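Local coordinates for protein beta-porphyranase A (Bacteroides plebeius, PDB 4AW7) that hydrolyses the beta-1,4 linkages of the red-algal polysaccharide porphyran between beta-D-galactose and alpha-L-galactose-6-sulfate, releasing mostly a sulfated disaccharide, at residues A[53-58]-A[319-324]; A[166-171]-A[212-217]; A[297-302]-A[451-456]. All blocks are in the same frame, centred on the assembly; numbering follows the deposited sequence.

Interaction 1. Residues A[53-58]-A[319-324]; sequences DKDVGK and SDKAEW. With L6S (6-O-sulfo-alpha-L-galactopyranose), chain B; GAL (beta-D-galactopyranose), chain C.
K321 reaches across to D53 and D55 and ends between their two carboxylates. Its CB starts in the loop that follows strand 311-316. CG lies anti to the carbonyl carbon, chi1 -68°, and the chain beyond it is fully extended toward the start of helix 54-63. K321 CD comes 3.6 Å from D53 OD2. K321 CE sits near both oxygens of D53, with OD1 at 3.3 Å. K321 NZ makes two salt bridges, to the syn lone pair of D53 OD2 and the anti lone pair of D55 OD2, 2.8 Å in each case. A weak third bond runs from NZ to D53 OD1. The D53 side chain approaches K321 from the opposite direction, and the D55 side chain crosses it at about a right angle. Outside the two segments, W353 makes a cation-pi contact with K321.

D53 is also the N-cap of helix 54-63. D53 OD1 accepts from V56 N at 2.9 Å, nearly straight at 168°, so one carboxylate both caps the helix and pairs with the lysine. A water donates to D53 OD2 and, weakly, to E323 OE2. On the loop, D320 OD1 accepts from A322 N and closes an Asx turn, while S48 and S50 hold OD2.

The same loop lines the porphyran-binding cleft of this glycoside hydrolase. S319 OG donates to sulfate oxygen O2S of the sulfated galactose L6S at 2.8 Å. W324 NE1 makes a weak, bent bond to O3S. One face of the W324 indole carries the galactose GAL, whose C5 lies 3.7 Å above the ring plane.

Interaction 2. Residues A[166-171]-A[212-217]; sequences LMVDFY and MKMFID
F215 and Y171 form a T-shaped pair. The edge of the F215 ring points at one face of the Y171 ring, with centroids 5.2 Å apart and planes at 86°. F215 CE1 does the touching, 3.7 Å from Y171 CG, so it meets the ring near its rim. CG of F215 is anti to the backbone N, chi1 -176°, which carries the ring across to the other helix.

The remaining contacts are aliphatic and sulfur packing. V168 CG2 lies near the plane of the F215 ring, 3.8 Å from F215 CD1. V168 CG2 also sits 3.6 Å from M214 SD. The M214 chain bends at chi2 and chi3, which brings its sulfur and CE methyl over V168. With alanine in place of F215, the Y171 face would probably lose its edge-on partner and a gap would open beside V168. No hydrogen bond crosses between the segments.

Helices 160-179 and 212-219 run roughly parallel here; the segment axes approach to 10.0 Å, with a crossing angle of -36°. Y171 OH bonds to L144 O. L144 directly precedes the substrate-binding N145 and E146, the probable proton donor. Y193 of strand 189-195 and F226 of strand 225-233 pack on F215 from the parallel sheet of the barrel.

Interaction 3. Residues A[297-302]-A[451-456]; sequences FNHFLF and VPNQTI
H299 and N453 share the one direct hydrogen bond of this contact. H299 NE2 donates to N453 OD1 at 2.8 Å, and the N-H...O angle is 169°, nearly straight. The acceptor lies near the imidazole plane, and the donor lies in the carbonyl plane of the amide. Ring and amide planes are still turned 52° against each other. At the other side of the ring, ND1 bonds to D398, so both ring nitrogens are held and the ring is fixed in its rotation.

The close packing is at T455. T455 OG1 sits 3.2 Å from N298 CB. T455 CG2 lies 3.9 Å from F302 CE1, near the plane of that ring. Chi1 of -51° sets OG1 anti to the carbonyl carbon and CG2 anti to the backbone N, which brings the methyl to N298 and F302.

To one side of these, a water bridges the segments. It accepts from N298 ND2 at 3.0 Å and donates to T455 OG1 and N453 O. N298 ND2 and T455 OG1 do not bond directly, because the angle is poor. N453 is partly exposed, as is P452 beside it in the type II turn from V451 to Q454.

The contact joins helix 293-305 of the catalytic barrel to strand 454-462 of the beta-sandwich. D398 of strand 392-399 binds both H299 and T455. L364 of helix 359-365 packs on N298 and T455, and W365 takes N298 OD1.

How the interactions relate
Interaction 1 is the one that reaches the substrate, since its loop 319-324 holds part of the glycan pocket. The centre of interaction 2 is about 34 Å from that of interaction 1. Its Y171 side chain is nevertheless about 6 Å from that of N145, a substrate-binding residue. Interaction 3 lies away from the annotated sites. Its nearest atoms are about 7 Å from those of interaction 1 and about 15 Å from those of interaction 2. Interactions 2 and 3 lie on opposite sides of the chain's centre, their centres about 34 Å apart. Along the chain, interaction 2 is nested within the loop closed by interaction 1, whereas interactions 1 and 3 cross.

Interaction 1. Residues A[53-58]-A[319-324]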
loop_
_atom_site.group_PDB
_atom_site.type_symbol
_atom_site.label_atom_id
_atom_site.label_comp_id
_atom_site.label_asym_id
_atom_site.label_seq_id
_atom_site.Cartn_x
_atom_site.Cartn_y
_atom_site.Cartn_z
ATOM N N ASP A 53 24.078 -8.620 -6.335
ATOM C CA ASP A 53 24.086 -10.047 -6.584
ATOM C C ASP A 53 23.850 -10.258 -8.080
ATOM O O ASP A 53 22.932 -9.679 -8.650
ATOM C CB ASP A 53 23.025 -10.769 -5.736
ATOM C CG ASP A 53 22.978 -12.231 -6.004
ATOM O OD1 ASP A 53 22.272 -12.662 -6.939
ATOM O OD2 ASP A 53 23.682 -12.967 -5.305
ATOM N N LYS A 54 24.647 -11.106 -8.747
ATOM C CA LYS A 54 24.506 -11.279 -10.177
ATOM C C LYS A 54 23.140 -11.813 -10.575
ATOM O O LYS A 54 22.575 -11.390 -11.583
ATOM C CB LYS A 54 25.621 -12.140 -10.740
ATOM C CG LYS A 54 26.915 -11.378 -10.745
ATOM C CD LYS A 54 28.064 -12.239 -11.237
ATOM C CE LYS A 54 29.343 -11.427 -11.414
ATOM N NZ LYS A 54 30.454 -12.320 -11.850
ATOM N N ASP A 55 22.628 -12.791 -9.842
ATOM C CA ASP A 55 21.322 -13.353 -10.158
ATOM C C ASP A 55 20.179 -12.376 -9.891
ATOM O O ASP A 55 19.288 -12.225 -10.745
ATOM C CB ASP A 55 21.100 -14.644 -9.387
ATOM C CG ASP A 55 22.134 -15.690 -9.709
ATOM O OD1 ASP A 55 22.246 -16.045 -10.901
ATOM O OD2 ASP A 55 22.839 -16.097 -8.777
ATOM N N VAL A 56 20.206 -11.726 -8.734
ATOM C CA VAL A 56 19.171 -10.727 -8.450
ATOM C C VAL A 56 19.241 -9.576 -9.432
ATOM O O VAL A 56 18.231 -9.123 -9.955
ATOM C CB VAL A 56 19.228 -10.238 -7.016
ATOM C CG1 VAL A 56 18.173 -9.185 -6.722
ATOM C CG2 VAL A 56 19.104 -11.397 -6.036
ATOM N N GLY A 57 20.452 -9.098 -9.744
ATOM C CA GLY A 57 20.575 -7.967 -10.646
ATOM C C GLY A 57 20.046 -8.272 -12.028
ATOM O O GLY A 57 19.463 -7.402 -12.678
ATOM N N LYS A 58 20.287 -9.485 -12.509
ATOM C CA LYS A 58 19.763 -9.907 -13.798
ATOM C C LYS A 58 18.226 -9.953 -13.757
ATOM O O LYS A 58 17.578 -9.509 -14.675
ATOM C CB LYS A 58 20.343 -11.260 -14.217
ATOM C CG LYS A 58 19.786 -11.789 -15.558
ATOM C CD LYS A 58 20.388 -13.145 -15.893
ATOM C CE LYS A 58 19.418 -14.075 -16.600
ATOM N NZ LYS A 58 18.882 -13.502 -17.862
ATOM N N SER A 319 11.456 -11.274 -1.451
ATOM C CA SER A 319 12.786 -10.759 -1.292
ATOM C C SER A 319 13.777 -11.241 -2.342
ATOM O O SER A 319 13.760 -10.759 -3.474
ATOM C CB SER A 319 13.257 -10.943 0.138
ATOM O OG SER A 319 13.309 -12.316 0.472
ATOM N N ASP A 320 14.681 -12.140 -1.955
ATOM C CA ASP A 320 15.887 -12.379 -2.719
ATOM C C ASP A 320 16.397 -13.781 -2.411
ATOM O O ASP A 320 15.593 -14.742 -2.310
ATOM C CB ASP A 320 16.861 -11.225 -2.496
ATOM C CG ASP A 320 17.100 -10.927 -1.029
ATOM O OD1 ASP A 320 17.037 -11.857 -0.207
ATOM O OD2 ASP A 320 17.390 -9.743 -0.719
ATOM N N LYS A 321 17.709 -13.966 -2.275
ATOM C CA LYS A 321 18.217 -15.282 -1.873
ATOM C C LYS A 321 18.079 -15.527 -0.382
ATOM O O LYS A 321 18.180 -16.653 0.071
ATOM C CB LYS A 321 19.697 -15.383 -2.266
ATOM C CG LYS A 321 19.908 -15.424 -3.751
ATOM C CD LYS A 321 21.398 -15.486 -4.159
ATOM C CE LYS A 321 21.560 -15.589 -5.626
ATOM N NZ LYS A 321 22.941 -15.544 -6.082
ATOM N N ALA A 322 17.917 -14.455 0.388
ATOM C CA ALA A 322 17.746 -14.514 1.850
ATOM C C ALA A 322 18.673 -15.537 2.510
ATOM O O ALA A 322 18.269 -16.412 3.294
ATOM C CB ALA A 322 16.265 -14.746 2.235
ATOM N N GLU A 323 19.961 -15.388 2.208
ATOM C CA GLU A 323 20.937 -16.423 2.618
ATOM C C GLU A 323 21.079 -16.512 4.108
ATOM O O GLU A 323 21.442 -17.572 4.612
ATOM C CB GLU A 323 22.312 -16.184 1.976
ATOM C CG GLU A 323 22.251 -16.262 0.490
ATOM C CD GLU A 323 23.566 -16.187 -0.203
ATOM O OE1 GLU A 323 24.414 -17.018 0.132
ATOM O OE2 GLU A 323 23.702 -15.320 -1.103
ATOM N N TRP A 324 20.850 -15.401 4.798
ATOM C CA TRP A 324 20.875 -15.351 6.262
ATOM C C TRP A 324 20.003 -16.436 6.917
ATOM O O TRP A 324 20.280 -16.830 8.064
ATOM C CB TRP A 324 20.456 -13.940 6.758
ATOM C CG TRP A 324 19.087 -13.542 6.272
ATOM C CD1 TRP A 324 18.800 -12.836 5.133
ATOM C CD2 TRP A 324 17.827 -13.911 6.844
ATOM N NE1 TRP A 324 17.453 -12.726 4.982
ATOM C CE2 TRP A 324 16.817 -13.357 6.016
ATOM C CE3 TRP A 324 17.445 -14.626 7.984
ATOM C CZ2 TRP A 324 15.475 -13.508 6.285
ATOM C CZ3 TRP A 324 16.102 -14.770 8.256
ATOM C CH2 TRP A 324 15.125 -14.246 7.392
HETATM O O1S L6S B . 13.718 -9.612 3.067
HETATM O O2S L6S B . 13.914 -12.059 3.182
HETATM O O3S L6S B . 15.436 -10.598 4.440
HETATM C C1 L6S B . 10.901 -8.622 8.624
HETATM C C2 L6S B . 11.898 -8.988 9.700
HETATM C C3 L6S B . 12.439 -10.402 9.435
HETATM C C4 L6S B . 13.102 -10.428 8.005
HETATM C C5 L6S B . 12.054 -9.968 6.985
HETATM C C6 L6S B . 12.749 -9.639 5.644
HETATM O O2 L6S B . 11.323 -8.863 11.017
HETATM O O3 L6S B . 13.387 -10.809 10.433
HETATM O O4 L6S B . 14.229 -9.538 8.023
HETATM O O5 L6S B . 11.412 -8.732 7.318
HETATM O O6 L6S B . 13.126 -10.860 5.027
HETATM S S1 L6S B . 14.085 -10.772 3.836
HETATM C C1 GAL C . 15.488 -10.184 7.947
HETATM C C2 GAL C . 16.486 -9.167 7.431
HETATM C C3 GAL C . 17.857 -9.842 7.462
HETATM C C4 GAL C . 18.214 -10.290 8.887
HETATM C C5 GAL C . 17.066 -11.170 9.369
HETATM C C6 GAL C . 17.286 -11.646 10.786
HETATM O O2 GAL C . 16.155 -8.686 6.126
HETATM O O3 GAL C . 18.773 -8.886 6.973
HETATM O O4 GAL C . 18.364 -9.161 9.759
HETATM O O5 GAL C . 15.826 -10.459 9.289
HETATM O O6 GAL C . 16.193 -12.436 11.180
HETATM O O HOH W 1 22.698 -12.351 -2.612
#

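Interaction 2. Residues A[166-171]-A[212-217]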
loop_
_atom_site.group_PDB
_atom_site.type_symbol
_atom_site.label_atom_id
_atom_site.label_comp_id
_atom_site.label_asym_id
_atom_site.label_seq_id
_atom_site.Cartn_x
_atom_site.Cartn_y
_atom_site.Cartn_z
ATOM N N LEU A 166 8.391 6.138 24.000
ATOM C CA LEU A 166 9.833 6.275 23.752
ATOM C C LEU A 166 10.150 5.975 22.270
ATOM O O LEU A 166 10.935 6.706 21.639
ATOM C CB LEU A 166 10.621 5.343 24.687
ATOM C CG LEU A 166 12.155 5.343 24.526
ATOM C CD1 LEU A 166 12.702 6.773 24.786
ATOM C CD2 LEU A 166 12.770 4.336 25.454
ATOM N N MET A 167 9.539 4.949 21.708
ATOM C CA MET A 167 9.759 4.605 20.288
ATOM C C MET A 167 9.290 5.748 19.389
ATOM O O MET A 167 9.955 6.074 18.395
ATOM C CB MET A 167 9.015 3.314 20.002
ATOM C CG MET A 167 9.663 2.097 20.592
ATOM S SD MET A 167 8.538 0.662 20.597
ATOM C CE MET A 167 9.721 -0.687 20.800
ATOM N N VAL A 168 8.171 6.353 19.725
ATOM C CA VAL A 168 7.678 7.485 18.961
ATOM C C VAL A 168 8.615 8.686 19.102
ATOM O O VAL A 168 8.884 9.387 18.127
ATOM C CB VAL A 168 6.228 7.825 19.313
ATOM C CG1 VAL A 168 5.736 9.078 18.585
ATOM C CG2 VAL A 168 5.305 6.623 18.976
ATOM N N ASP A 169 9.141 8.933 20.316
ATOM C CA ASP A 169 10.078 10.025 20.526
ATOM C C ASP A 169 11.377 9.817 19.730
ATOM O O ASP A 169 11.979 10.778 19.255
ATOM C CB ASP A 169 10.372 10.169 22.021
ATOM C CG ASP A 169 9.235 10.759 22.801
ATOM O OD1 ASP A 169 8.306 11.368 22.224
ATOM O OD2 ASP A 169 9.282 10.629 24.066
ATOM N N PHE A 170 11.802 8.569 19.607
ATOM C CA PHE A 170 12.971 8.177 18.805
ATOM C C PHE A 170 12.700 8.566 17.349
ATOM O O PHE A 170 13.508 9.276 16.725
ATOM C CB PHE A 170 13.173 6.677 19.018
ATOM C CG PHE A 170 14.387 6.041 18.387
ATOM C CD1 PHE A 170 15.582 5.962 19.058
ATOM C CD2 PHE A 170 14.281 5.383 17.168
ATOM C CE1 PHE A 170 16.653 5.282 18.528
ATOM C CE2 PHE A 170 15.321 4.686 16.644
ATOM C CZ PHE A 170 16.536 4.650 17.309
ATOM N N TYR A 171 11.558 8.139 16.819
ATOM C CA TYR A 171 11.168 8.558 15.470
ATOM C C TYR A 171 11.177 10.091 15.298
ATOM O O TYR A 171 11.714 10.637 14.318
ATOM C CB TYR A 171 9.771 8.041 15.115
ATOM C CG TYR A 171 9.698 6.717 14.385
ATOM C CD1 TYR A 171 9.697 6.670 13.002
ATOM C CD2 TYR A 171 9.548 5.498 15.047
ATOM C CE1 TYR A 171 9.627 5.497 12.317
ATOM C CE2 TYR A 171 9.445 4.300 14.356
ATOM C CZ TYR A 171 9.468 4.305 12.967
ATOM O OH TYR A 171 9.357 3.175 12.192
ATOM N N MET A 212 -1.555 4.563 16.165
ATOM C CA MET A 212 -1.318 5.459 15.045
ATOM C C MET A 212 -1.706 6.898 15.323
ATOM O O MET A 212 -0.998 7.794 14.881
ATOM C CB MET A 212 -1.977 4.924 13.764
ATOM C CG MET A 212 -1.817 5.801 12.552
ATOM S SD MET A 212 -0.111 6.093 11.977
ATOM C CE MET A 212 0.180 4.638 10.918
ATOM N N LYS A 213 -2.807 7.160 16.010
ATOM C CA LYS A 213 -3.131 8.564 16.335
ATOM C C LYS A 213 -2.031 9.180 17.165
ATOM O O LYS A 213 -1.593 10.311 16.899
ATOM C CB LYS A 213 -4.449 8.672 17.072
ATOM C CG LYS A 213 -4.908 10.095 17.203
ATOM C CD LYS A 213 -6.192 10.254 18.046
ATOM C CE LYS A 213 -6.524 11.695 18.339
ATOM N NZ LYS A 213 -5.598 12.222 19.350
ATOM N N MET A 214 -1.566 8.427 18.171
ATOM C CA MET A 214 -0.507 8.914 19.031
ATOM C C MET A 214 0.762 9.183 18.232
ATOM O O MET A 214 1.415 10.213 18.422
ATOM C CB MET A 214 -0.274 7.918 20.165
ATOM C CG MET A 214 0.788 8.350 21.193
ATOM S SD MET A 214 2.462 7.901 20.781
ATOM C CE MET A 214 2.431 6.146 21.235
ATOM N N PHE A 215 1.093 8.296 17.287
ATOM C CA PHE A 215 2.242 8.520 16.421
ATOM C C PHE A 215 2.111 9.785 15.605
ATOM O O PHE A 215 3.045 10.614 15.545
ATOM C CB PHE A 215 2.471 7.306 15.505
ATOM C CG PHE A 215 3.687 7.441 14.664
ATOM C CD1 PHE A 215 4.936 7.221 15.201
ATOM C CD2 PHE A 215 3.606 7.837 13.322
ATOM C CE1 PHE A 215 6.080 7.424 14.456
ATOM C CE2 PHE A 215 4.754 8.031 12.579
ATOM C CZ PHE A 215 5.995 7.830 13.154
ATOM N N ILE A 216 0.961 9.956 14.963
ATOM C CA ILE A 216 0.727 11.144 14.175
ATOM C C ILE A 216 0.817 12.402 15.040
ATOM O O ILE A 216 1.425 13.399 14.640
ATOM C CB ILE A 216 -0.594 11.059 13.390
ATOM C CG1 ILE A 216 -0.504 9.931 12.342
ATOM C CG2 ILE A 216 -0.923 12.385 12.718
ATOM C CD1 ILE A 216 -1.816 9.591 11.656
ATOM N N ASP A 217 0.242 12.361 16.235
ATOM C CA ASP A 217 0.261 13.531 17.124
ATOM C C ASP A 217 1.659 13.863 17.626
ATOM O O ASP A 217 2.039 15.022 17.701
ATOM C CB ASP A 217 -0.668 13.271 18.321
ATOM C CG ASP A 217 -2.125 13.306 17.963
ATOM O OD1 ASP A 217 -2.506 13.916 16.920
ATOM O OD2 ASP A 217 -2.925 12.762 18.763
#

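Interaction 3. Residues A[297-302]-A[451-456]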
loop_
_atom_site.group_PDB
_atom_site.type_symbol
_atom_site.label_atom_id
_atom_site.label_comp_id
_atom_site.label_asym_id
_atom_site.label_seq_id
_atom_site.Cartn_x
_atom_site.Cartn_y
_atom_site.Cartn_z
ATOM N N PHE A 297 -0.485 -9.948 -3.466
ATOM C CA PHE A 297 0.206 -8.859 -4.150
ATOM C C PHE A 297 -0.750 -8.190 -5.132
ATOM O O PHE A 297 -0.879 -6.958 -5.170
ATOM C CB PHE A 297 1.445 -9.299 -4.910
ATOM C CG PHE A 297 2.541 -9.952 -4.092
ATOM C CD1 PHE A 297 2.741 -9.722 -2.745
ATOM C CD2 PHE A 297 3.421 -10.784 -4.735
ATOM C CE1 PHE A 297 3.750 -10.377 -2.039
ATOM C CE2 PHE A 297 4.428 -11.399 -4.048
ATOM C CZ PHE A 297 4.584 -11.229 -2.700
ATOM N N ASN A 298 -1.397 -8.979 -5.985
ATOM C CA ASN A 298 -2.339 -8.420 -6.945
ATOM C C ASN A 298 -3.519 -7.719 -6.295
ATOM O O ASN A 298 -3.917 -6.617 -6.689
ATOM C CB ASN A 298 -2.780 -9.490 -7.927
ATOM C CG ASN A 298 -1.760 -9.742 -9.032
ATOM O OD1 ASN A 298 -1.137 -8.801 -9.527
ATOM N ND2 ASN A 298 -1.595 -11.022 -9.422
ATOM N N HIS A 299 -4.119 -8.338 -5.276
ATOM C CA HIS A 299 -5.297 -7.707 -4.700
ATOM C C HIS A 299 -4.998 -6.345 -4.070
ATOM O O HIS A 299 -5.790 -5.393 -4.171
ATOM C CB HIS A 299 -5.947 -8.598 -3.638
ATOM C CG HIS A 299 -6.502 -9.887 -4.153
ATOM N ND1 HIS A 299 -7.231 -9.992 -5.317
ATOM C CD2 HIS A 299 -6.485 -11.120 -3.611
ATOM C CE1 HIS A 299 -7.622 -11.247 -5.465
ATOM N NE2 HIS A 299 -7.186 -11.950 -4.442
ATOM N N PHE A 300 -3.856 -6.221 -3.410
ATOM C CA PHE A 300 -3.458 -4.962 -2.812
ATOM C C PHE A 300 -2.996 -3.943 -3.867
ATOM O O PHE A 300 -3.201 -2.752 -3.706
ATOM C CB PHE A 300 -2.323 -5.127 -1.794
ATOM C CG PHE A 300 -2.753 -5.756 -0.492
ATOM C CD1 PHE A 300 -3.714 -5.161 0.342
ATOM C CD2 PHE A 300 -2.180 -6.932 -0.070
ATOM C CE1 PHE A 300 -4.049 -5.741 1.520
ATOM C CE2 PHE A 300 -2.510 -7.524 1.142
ATOM C CZ PHE A 300 -3.474 -6.958 1.941
ATOM N N LEU A 301 -2.378 -4.422 -4.935
ATOM C CA LEU A 301 -1.779 -3.548 -5.925
ATOM C C LEU A 301 -2.785 -2.567 -6.493
ATOM O O LEU A 301 -2.478 -1.404 -6.684
ATOM C CB LEU A 301 -1.161 -4.384 -7.051
ATOM C CG LEU A 301 -0.535 -3.650 -8.221
ATOM C CD1 LEU A 301 0.674 -2.808 -7.775
ATOM C CD2 LEU A 301 -0.123 -4.661 -9.286
ATOM N N PHE A 302 -3.985 -3.029 -6.789
ATOM C CA PHE A 302 -4.947 -2.155 -7.452
ATOM C C PHE A 302 -5.380 -1.018 -6.528
ATOM O O PHE A 302 -5.529 0.129 -6.987
ATOM C CB PHE A 302 -6.184 -2.952 -7.924
ATOM C CG PHE A 302 -5.960 -3.807 -9.161
ATOM C CD1 PHE A 302 -5.152 -4.950 -9.135
ATOM C CD2 PHE A 302 -6.571 -3.492 -10.361
ATOM C CE1 PHE A 302 -4.935 -5.702 -10.253
ATOM C CE2 PHE A 302 -6.376 -4.254 -11.474
ATOM C CZ PHE A 302 -5.553 -5.374 -11.428
ATOM N N VAL A 451 -11.843 -15.687 -12.381
ATOM C CA VAL A 451 -12.072 -16.467 -11.193
ATOM C C VAL A 451 -11.412 -15.837 -9.948
ATOM O O VAL A 451 -10.535 -14.969 -10.059
ATOM C CB VAL A 451 -11.644 -17.939 -11.366
ATOM C CG1 VAL A 451 -12.388 -18.573 -12.568
ATOM C CG2 VAL A 451 -10.185 -18.134 -11.462
ATOM N N PRO A 452 -11.822 -16.242 -8.752
ATOM C CA PRO A 452 -11.159 -15.704 -7.537
ATOM C C PRO A 452 -9.658 -15.949 -7.584
ATOM O O PRO A 452 -9.238 -17.021 -7.991
ATOM C CB PRO A 452 -11.821 -16.455 -6.393
ATOM C CG PRO A 452 -13.164 -16.776 -6.936
ATOM C CD PRO A 452 -12.982 -17.071 -8.390
ATOM N N ASN A 453 -8.863 -14.950 -7.175
ATOM C CA ASN A 453 -7.403 -15.040 -7.175
ATOM C C ASN A 453 -6.765 -15.167 -8.545
ATOM O O ASN A 453 -5.622 -15.605 -8.684
ATOM C CB ASN A 453 -6.931 -16.122 -6.206
ATOM C CG ASN A 453 -7.403 -15.885 -4.796
ATOM O OD1 ASN A 453 -7.404 -14.761 -4.303
ATOM N ND2 ASN A 453 -7.918 -16.922 -4.168
ATOM N N GLN A 454 -7.508 -14.725 -9.560
ATOM C CA GLN A 454 -6.993 -14.564 -10.892
ATOM C C GLN A 454 -6.925 -13.070 -11.198
ATOM O O GLN A 454 -7.845 -12.315 -10.891
ATOM C CB GLN A 454 -7.879 -15.276 -11.930
ATOM C CG GLN A 454 -7.417 -15.100 -13.350
ATOM C CD GLN A 454 -8.361 -15.751 -14.372
ATOM O OE1 GLN A 454 -9.536 -15.904 -14.126
ATOM N NE2 GLN A 454 -7.847 -16.027 -15.570
ATOM N N THR A 455 -5.808 -12.669 -11.790
ATOM C CA THR A 455 -5.596 -11.334 -12.317
ATOM C C THR A 455 -5.253 -11.461 -13.799
ATOM O O THR A 455 -4.429 -12.312 -14.173
ATOM C CB THR A 455 -4.487 -10.616 -11.546
ATOM O OG1 THR A 455 -4.770 -10.723 -10.145
ATOM C CG2 THR A 455 -4.311 -9.186 -11.972
ATOM N N ILE A 456 -5.847 -10.603 -14.602
ATOM C CA ILE A 456 -5.669 -10.613 -16.052
ATOM C C ILE A 456 -5.096 -9.259 -16.482
ATOM O O ILE A 456 -5.546 -8.198 -16.024
ATOM C CB ILE A 456 -7.056 -10.878 -16.773
ATOM C CG1 ILE A 456 -7.541 -12.315 -16.458
ATOM C CG2 ILE A 456 -7.010 -10.636 -18.277
ATOM C CD1 ILE A 456 -9.023 -12.582 -16.767
HETATM O O HOH W 2 -3.536 -13.196 -8.755
#